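Local atomic coordinates of concanavalin A-like lectin protein kinase family protein (Theobroma cacao, PDB entry 6CTH), a protein that probably transfers phosphate from ATP to proteins as a plant receptor-like kinase, its kinase domain being caught here with an inhibitor and magnesium. Residues A[9-21]-A[32-45]. Numbering follows the deposited sequence.
With FE7 (N-{(3Z)-2-oxo-3-[phenyl({4-[(piperidin-1-yl)methyl]phenyl}amino)methylidene]-2,3-dihydro-1H-indol-5-yl}ethanesulfonamide), chain B.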
loop_
_atom_site.group_PDB
_atom_site.type_symbol
_atom_site.label_atom_id
_atom_site.label_comp_id
_atom_site.label_asym_id
_atom_site.label_seq_id
_atom_site.Cartn_x
_atom_site.Cartn_y
_atom_site.Cartn_z
ATOM N N GLU A 9 -18.160 -24.582 1.143
ATOM C CA GLU A 9 -18.801 -23.533 0.345
ATOM C C GLU A 9 -17.779 -22.702 -0.419
ATOM O O GLU A 9 -18.100 -22.219 -1.517
ATOM C CB GLU A 9 -19.720 -22.647 1.150
ATOM C CG GLU A 9 -19.072 -21.691 2.118
ATOM C CD GLU A 9 -20.115 -21.155 3.085
ATOM O OE1 GLU A 9 -20.516 -20.000 2.949
ATOM O OE2 GLU A 9 -20.629 -21.983 3.881
ATOM N N LEU A 10 -16.597 -22.518 0.182
ATOM C CA LEU A 10 -15.486 -21.803 -0.468
ATOM C C LEU A 10 -14.932 -22.586 -1.645
ATOM O O LEU A 10 -14.695 -22.007 -2.711
ATOM C CB LEU A 10 -14.352 -21.445 0.526
ATOM C CG LEU A 10 -14.770 -20.372 1.554
ATOM C CD1 LEU A 10 -13.621 -19.926 2.485
ATOM C CD2 LEU A 10 -15.325 -19.162 0.806
ATOM N N ALA A 11 -14.749 -23.890 -1.447
ATOM C CA ALA A 11 -14.478 -24.841 -2.584
ATOM C C ALA A 11 -15.514 -24.698 -3.696
ATOM O O ALA A 11 -15.176 -24.552 -4.860
ATOM C CB ALA A 11 -14.450 -26.271 -2.087
ATOM N N LYS A 12 -16.799 -24.705 -3.337
ATOM C CA LYS A 12 -17.832 -24.619 -4.342
ATOM C C LYS A 12 -17.790 -23.321 -5.129
ATOM O O LYS A 12 -17.829 -23.314 -6.355
ATOM C CB LYS A 12 -19.215 -24.795 -3.692
ATOM C CG LYS A 12 -20.194 -25.665 -4.455
ATOM C CD LYS A 12 -21.559 -25.643 -3.724
ATOM C CE LYS A 12 -22.420 -26.865 -3.961
ATOM N NZ LYS A 12 -21.686 -28.162 -3.765
ATOM N N VAL A 13 -17.680 -22.191 -4.443
ATOM C CA VAL A 13 -17.774 -20.925 -5.162
ATOM C C VAL A 13 -16.533 -20.590 -5.951
ATOM O O VAL A 13 -16.635 -19.844 -6.911
ATOM C CB VAL A 13 -18.184 -19.743 -4.260
ATOM C CG1 VAL A 13 -19.551 -20.022 -3.680
ATOM C CG2 VAL A 13 -17.108 -19.460 -3.229
ATOM N N THR A 14 -15.379 -21.151 -5.574
ATOM C CA THR A 14 -14.126 -21.001 -6.363
ATOM C C THR A 14 -13.809 -22.133 -7.377
ATOM O O THR A 14 -12.743 -22.119 -8.020
ATOM C CB THR A 14 -12.913 -20.909 -5.440
ATOM O OG1 THR A 14 -12.750 -22.119 -4.689
ATOM C CG2 THR A 14 -13.046 -19.704 -4.526
ATOM N N SER A 15 -14.720 -23.100 -7.498
ATOM C CA SER A 15 -14.505 -24.283 -8.334
ATOM C C SER A 15 -13.234 -25.021 -7.921
ATOM O O SER A 15 -12.389 -25.318 -8.763
ATOM C CB SER A 15 -14.439 -23.929 -9.823
ATOM O OG SER A 15 -15.704 -23.523 -10.292
ATOM N N ASN A 16 -13.144 -25.334 -6.623
ATOM C CA ASN A 16 -11.998 -25.982 -6.011
ATOM C C ASN A 16 -10.735 -25.208 -6.325
ATOM O O ASN A 16 -9.734 -25.767 -6.773
ATOM C CB ASN A 16 -11.894 -27.461 -6.465
ATOM C CG ASN A 16 -12.974 -28.319 -5.868
ATOM O OD1 ASN A 16 -13.553 -27.989 -4.816
ATOM N ND2 ASN A 16 -13.310 -29.450 -6.558
ATOM N N PHE A 17 -10.806 -23.892 -6.113
ATOM C CA PHE A 17 -9.672 -22.999 -6.332
ATOM C C PHE A 17 -8.985 -23.223 -7.675
ATOM O O PHE A 17 -7.761 -23.379 -7.760
ATOM C CB PHE A 17 -8.701 -23.151 -5.159
ATOM C CG PHE A 17 -9.361 -22.929 -3.839
ATOM C CD1 PHE A 17 -9.582 -21.637 -3.381
ATOM C CD2 PHE A 17 -9.815 -24.015 -3.084
ATOM C CE1 PHE A 17 -10.230 -21.427 -2.175
ATOM C CE2 PHE A 17 -10.456 -23.814 -1.875
ATOM C CZ PHE A 17 -10.669 -22.512 -1.423
ATOM N N ASN A 18 -9.811 -23.250 -8.717
ATOM C CA ASN A 18 -9.371 -23.551 -10.077
ATOM C C ASN A 18 -8.450 -22.430 -10.511
ATOM O O ASN A 18 -8.685 -21.222 -10.217
ATOM C CB ASN A 18 -10.559 -23.618 -11.038
ATOM C CG ASN A 18 -10.195 -24.195 -12.394
ATOM O OD1 ASN A 18 -9.555 -23.513 -13.193
ATOM N ND2 ASN A 18 -10.645 -25.436 -12.678
ATOM N N ALA A 19 -7.417 -22.792 -11.265
ATOM C CA ALA A 19 -6.477 -21.824 -11.708
ATOM C C ALA A 19 -7.085 -20.707 -12.564
ATOM O O ALA A 19 -6.607 -19.561 -12.503
ATOM C CB ALA A 19 -5.294 -22.505 -12.446
ATOM N N GLU A 20 -8.131 -21.020 -13.316
ATOM C CA GLU A 20 -8.810 -20.025 -14.124
ATOM C C GLU A 20 -9.459 -18.950 -13.227
ATOM O O GLU A 20 -9.725 -17.846 -13.692
ATOM C CB GLU A 20 -9.866 -20.640 -15.049
ATOM C CG GLU A 20 -9.279 -21.471 -16.196
ATOM C CD GLU A 20 -10.320 -22.094 -17.123
ATOM O OE1 GLU A 20 -10.065 -23.245 -17.595
ATOM O OE2 GLU A 20 -11.411 -21.457 -17.356
ATOM N N ASN A 21 -9.695 -19.266 -11.955
ATOM C CA ASN A 21 -10.277 -18.264 -11.031
ATOM C C ASN A 21 -9.238 -17.504 -10.195
ATOM O O ASN A 21 -9.615 -16.673 -9.377
ATOM C CB ASN A 21 -11.298 -18.928 -10.112
ATOM C CG ASN A 21 -12.478 -19.481 -10.880
ATOM O OD1 ASN A 21 -12.884 -18.934 -11.920
ATOM N ND2 ASN A 21 -13.067 -20.547 -10.352
ATOM N N TYR A 32 -8.500 -15.928 -5.117
ATOM C CA TYR A 32 -9.396 -16.483 -6.146
ATOM C C TYR A 32 -10.710 -15.750 -6.197
ATOM O O TYR A 32 -11.221 -15.374 -5.136
ATOM C CB TYR A 32 -9.657 -17.955 -5.867
ATOM C CG TYR A 32 -8.399 -18.800 -5.964
ATOM C CD1 TYR A 32 -7.522 -18.888 -4.887
ATOM C CD2 TYR A 32 -8.090 -19.510 -7.127
ATOM C CE1 TYR A 32 -6.364 -19.636 -4.956
ATOM C CE2 TYR A 32 -6.923 -20.237 -7.211
ATOM C CZ TYR A 32 -6.079 -20.324 -6.113
ATOM O OH TYR A 32 -4.920 -21.052 -6.150
ATOM N N ARG A 33 -11.280 -15.629 -7.388
ATOM C CA ARG A 33 -12.588 -15.036 -7.553
ATOM C C ARG A 33 -13.586 -16.152 -7.237
ATOM O O ARG A 33 -13.446 -17.268 -7.722
ATOM C CB ARG A 33 -12.773 -14.552 -8.987
ATOM C CG ARG A 33 -13.982 -13.661 -9.205
ATOM C CD ARG A 33 -14.146 -13.322 -10.676
ATOM N NE ARG A 33 -15.080 -14.226 -11.336
ATOM C CZ ARG A 33 -14.725 -15.221 -12.144
ATOM N NH1 ARG A 33 -15.654 -15.989 -12.691
ATOM N NH2 ARG A 33 -13.446 -15.447 -12.410
ATOM N N GLY A 34 -14.576 -15.848 -6.411
ATOM C CA GLY A 34 -15.608 -16.814 -6.013
ATOM C C GLY A 34 -16.923 -16.237 -6.496
ATOM O O GLY A 34 -17.086 -15.038 -6.442
ATOM N N PHE A 35 -17.821 -17.083 -6.990
ATOM C CA PHE A 35 -19.125 -16.671 -7.554
ATOM C C PHE A 35 -20.208 -17.200 -6.645
ATOM O O PHE A 35 -20.268 -18.402 -6.386
ATOM C CB PHE A 35 -19.283 -17.186 -8.996
ATOM C CG PHE A 35 -20.622 -16.872 -9.644
ATOM C CD1 PHE A 35 -21.254 -15.628 -9.460
ATOM C CD2 PHE A 35 -21.232 -17.809 -10.481
ATOM C CE1 PHE A 35 -22.476 -15.355 -10.068
ATOM C CE2 PHE A 35 -22.447 -17.530 -11.103
ATOM C CZ PHE A 35 -23.068 -16.302 -10.897
ATOM N N LEU A 36 -21.038 -16.276 -6.136
ATOM C CA LEU A 36 -22.180 -16.601 -5.269
ATOM C C LEU A 36 -23.432 -16.662 -6.157
ATOM O O LEU A 36 -23.896 -15.616 -6.657
ATOM C CB LEU A 36 -22.360 -15.543 -4.165
ATOM C CG LEU A 36 -21.196 -15.288 -3.196
ATOM C CD1 LEU A 36 -21.595 -14.226 -2.161
ATOM C CD2 LEU A 36 -20.779 -16.560 -2.474
ATOM N N ARG A 37 -23.906 -17.886 -6.404
ATOM C CA ARG A 37 -25.086 -18.163 -7.243
ATOM C C ARG A 37 -26.363 -17.549 -6.701
ATOM O O ARG A 37 -27.171 -17.038 -7.478
ATOM C CB ARG A 37 -25.403 -19.661 -7.300
ATOM C CG ARG A 37 -24.412 -20.528 -8.022
ATOM C CD ARG A 37 -24.986 -21.920 -8.341
ATOM N NE ARG A 37 -26.246 -21.835 -9.039
ATOM C CZ ARG A 37 -26.405 -21.446 -10.297
ATOM N NH1 ARG A 37 -25.353 -21.074 -11.037
ATOM N NH2 ARG A 37 -27.640 -21.388 -10.785
ATOM N N ASP A 38 -26.560 -17.709 -5.389
ATOM C CA ASP A 38 -27.760 -17.212 -4.692
ATOM C C ASP A 38 -27.869 -15.672 -4.692
ATOM O O ASP A 38 -28.982 -15.147 -4.688
ATOM C CB ASP A 38 -27.818 -17.756 -3.249
ATOM N N SER A 39 -26.733 -14.965 -4.681
ATOM C CA SER A 39 -26.707 -13.495 -4.747
ATOM C C SER A 39 -26.467 -12.923 -6.177
ATOM O O SER A 39 -26.622 -11.720 -6.383
ATOM C CB SER A 39 -25.609 -12.955 -3.815
ATOM O OG SER A 39 -25.867 -13.226 -2.437
ATOM N N ASP A 40 -26.047 -13.749 -7.145
ATOM C CA ASP A 40 -25.519 -13.244 -8.444
ATOM C C ASP A 40 -24.294 -12.297 -8.303
ATOM O O ASP A 40 -24.036 -11.466 -9.187
ATOM C CB ASP A 40 -26.626 -12.550 -9.255
ATOM N N THR A 41 -23.530 -12.457 -7.214
ATOM C CA THR A 41 -22.362 -11.622 -6.909
ATOM C C THR A 41 -21.019 -12.398 -6.787
ATOM O O THR A 41 -20.995 -13.604 -6.622
ATOM C CB THR A 41 -22.590 -10.883 -5.579
ATOM O OG1 THR A 41 -22.679 -11.839 -4.516
ATOM C CG2 THR A 41 -23.886 -10.050 -5.637
ATOM N N TYR A 42 -19.918 -11.663 -6.856
ATOM C CA TYR A 42 -18.576 -12.224 -6.742
ATOM C C TYR A 42 -17.915 -11.786 -5.437
ATOM O O TYR A 42 -18.199 -10.700 -4.890
ATOM C CB TYR A 42 -17.732 -11.803 -7.945
ATOM C CG TYR A 42 -18.275 -12.313 -9.265
ATOM C CD1 TYR A 42 -17.930 -13.571 -9.756
ATOM C CD2 TYR A 42 -19.149 -11.534 -10.024
ATOM C CE1 TYR A 42 -18.430 -14.028 -10.961
ATOM C CE2 TYR A 42 -19.668 -11.991 -11.225
ATOM C CZ TYR A 42 -19.307 -13.231 -11.695
ATOM O OH TYR A 42 -19.830 -13.685 -12.897
ATOM N N ILE A 43 -17.059 -12.652 -4.912
ATOM C CA ILE A 43 -16.226 -12.339 -3.762
ATOM C C ILE A 43 -14.761 -12.638 -4.116
ATOM O O ILE A 43 -14.510 -13.241 -5.172
ATOM C CB ILE A 43 -16.622 -13.140 -2.513
ATOM C CG1 ILE A 43 -16.623 -14.643 -2.768
ATOM C CG2 ILE A 43 -17.989 -12.661 -1.990
ATOM C CD1 ILE A 43 -16.938 -15.506 -1.566
ATOM N N ALA A 44 -13.838 -12.271 -3.234
ATOM C CA ALA A 44 -12.417 -12.611 -3.399
ATOM C C ALA A 44 -12.007 -13.468 -2.214
ATOM O O ALA A 44 -12.212 -13.078 -1.058
ATOM C CB ALA A 44 -11.578 -11.358 -3.470
ATOM N N VAL A 45 -11.458 -14.650 -2.484
ATOM C CA VAL A 45 -11.135 -15.608 -1.446
ATOM C C VAL A 45 -9.622 -15.776 -1.472
ATOM O O VAL A 45 -9.082 -16.195 -2.495
ATOM C CB VAL A 45 -11.801 -16.955 -1.709
ATOM C CG1 VAL A 45 -11.445 -17.984 -0.638
ATOM C CG2 VAL A 45 -13.322 -16.783 -1.815
HETATM C C4 FE7 B . -8.129 -8.589 -3.534
HETATM C C14 FE7 B . -3.753 -9.389 -6.193
HETATM C C5 FE7 B . -9.258 -8.412 -2.713
HETATM C C6 FE7 B . -9.159 -8.402 -1.332
HETATM C C11 FE7 B . -6.494 -8.920 -6.196
HETATM C C7 FE7 B . -7.911 -8.540 -0.753
HETATM C C8 FE7 B . -10.062 -8.324 -4.827
HETATM C C9 FE7 B . -8.597 -8.555 -4.910
HETATM C C10 FE7 B . -7.940 -8.647 -6.118
HETATM C C12 FE7 B . -5.986 -10.150 -5.796
HETATM C C13 FE7 B . -4.623 -10.378 -5.794
HETATM N N1 FE7 B . -10.376 -8.252 -3.512
HETATM N N2 FE7 B . -8.630 -8.386 -7.237
HETATM C C3 FE7 B . -6.877 -8.708 -2.933
HETATM N N3 FE7 B . -8.013 -9.690 -13.511
HETATM O O2 FE7 B . -10.853 -8.223 -5.757
HETATM C C2 FE7 B . -6.770 -8.650 -1.543
HETATM N N FE7 B . -5.510 -8.615 -0.877
HETATM S S FE7 B . -4.007 -8.638 -1.480
HETATM O O FE7 B . -4.046 -9.156 -2.810
HETATM O O1 FE7 B . -3.175 -9.267 -0.504
HETATM C C1 FE7 B . -3.721 -6.900 -1.500
HETATM C C FE7 B . -4.230 -6.341 -0.195
HETATM C C16 FE7 B . -5.607 -7.933 -6.605
HETATM C C15 FE7 B . -4.245 -8.169 -6.599
HETATM C C17 FE7 B . -8.332 -8.451 -8.616
HETATM C C22 FE7 B . -7.114 -8.917 -9.090
HETATM C C21 FE7 B . -6.853 -8.922 -10.448
HETATM C C20 FE7 B . -7.791 -8.462 -11.359
HETATM C C19 FE7 B . -9.002 -7.994 -10.876
HETATM C C18 FE7 B . -9.277 -7.989 -9.522
HETATM C C23 FE7 B . -7.508 -8.484 -12.842
HETATM C C28 FE7 B . -7.849 -9.595 -14.963
HETATM C C27 FE7 B . -8.454 -10.787 -15.667
HETATM C C26 FE7 B . -7.858 -12.082 -15.157
HETATM C C25 FE7 B . -7.906 -12.140 -13.643
HETATM C C24 FE7 B . -7.320 -10.888 -13.034
HETATM O O HOH W 1 -4.855 -22.431 -8.459
#
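Phe-17 sets its edge against the face of Tyr-32 in a T-shaped pair, the ring planes 75° apart and the centroids separated by 5.4 Å. Its CB also sits almost centrally over that face, a CH-pi contact 4.0 Å from the tyrosine centroid, while Asn-18 O lies in plane at the tyrosine's edge. The phenylalanine ring carries Thr-14 OG1 over one face and meets Val-45 CG1 at its edge. All this belongs to the N-lobe of the protein kinase fold: helix 9-14 and the turns after it pack across the antiparallel hairpin of strands 32-36 and 41-45, the helix running at 95° to the first strand. Leu-10 and Thr-14 CG2 close over Val-45 CG2, and Leu-10 continues onto Met-88 and Val-90 of strand 86-92. Val-13 crosses to Leu-36, CG1 to CD2 3.9 Å. On the opposite side of the second strand from Val-45, Ala-44 CB touches the inhibitor.

Two backbone hydrogen bonds cross the contact: Phe-35 N to Val-13 O at 3.0 Å, and Arg-33 N to Asn-21 O at 2.8 Å. Between them the turn is held from within. Ser-15, with positive phi, closes the last helical turn in a Schellman motif, and Thr-14 OG1, set between the backbone N and the carbonyl carbon (chi1 63°), donates to Leu-10 O and accepts from Phe-17 N in an ST motif. Thr-14 O accepts two hydrogen bonds, from Asn-21 ND2 and Asn-18 N, arriving from opposite faces of its plane. A water links the aromatic residues, donating to Phe-17 O, its oxygen 2.7 Å from Tyr-32 OH in a second hydrogen bond.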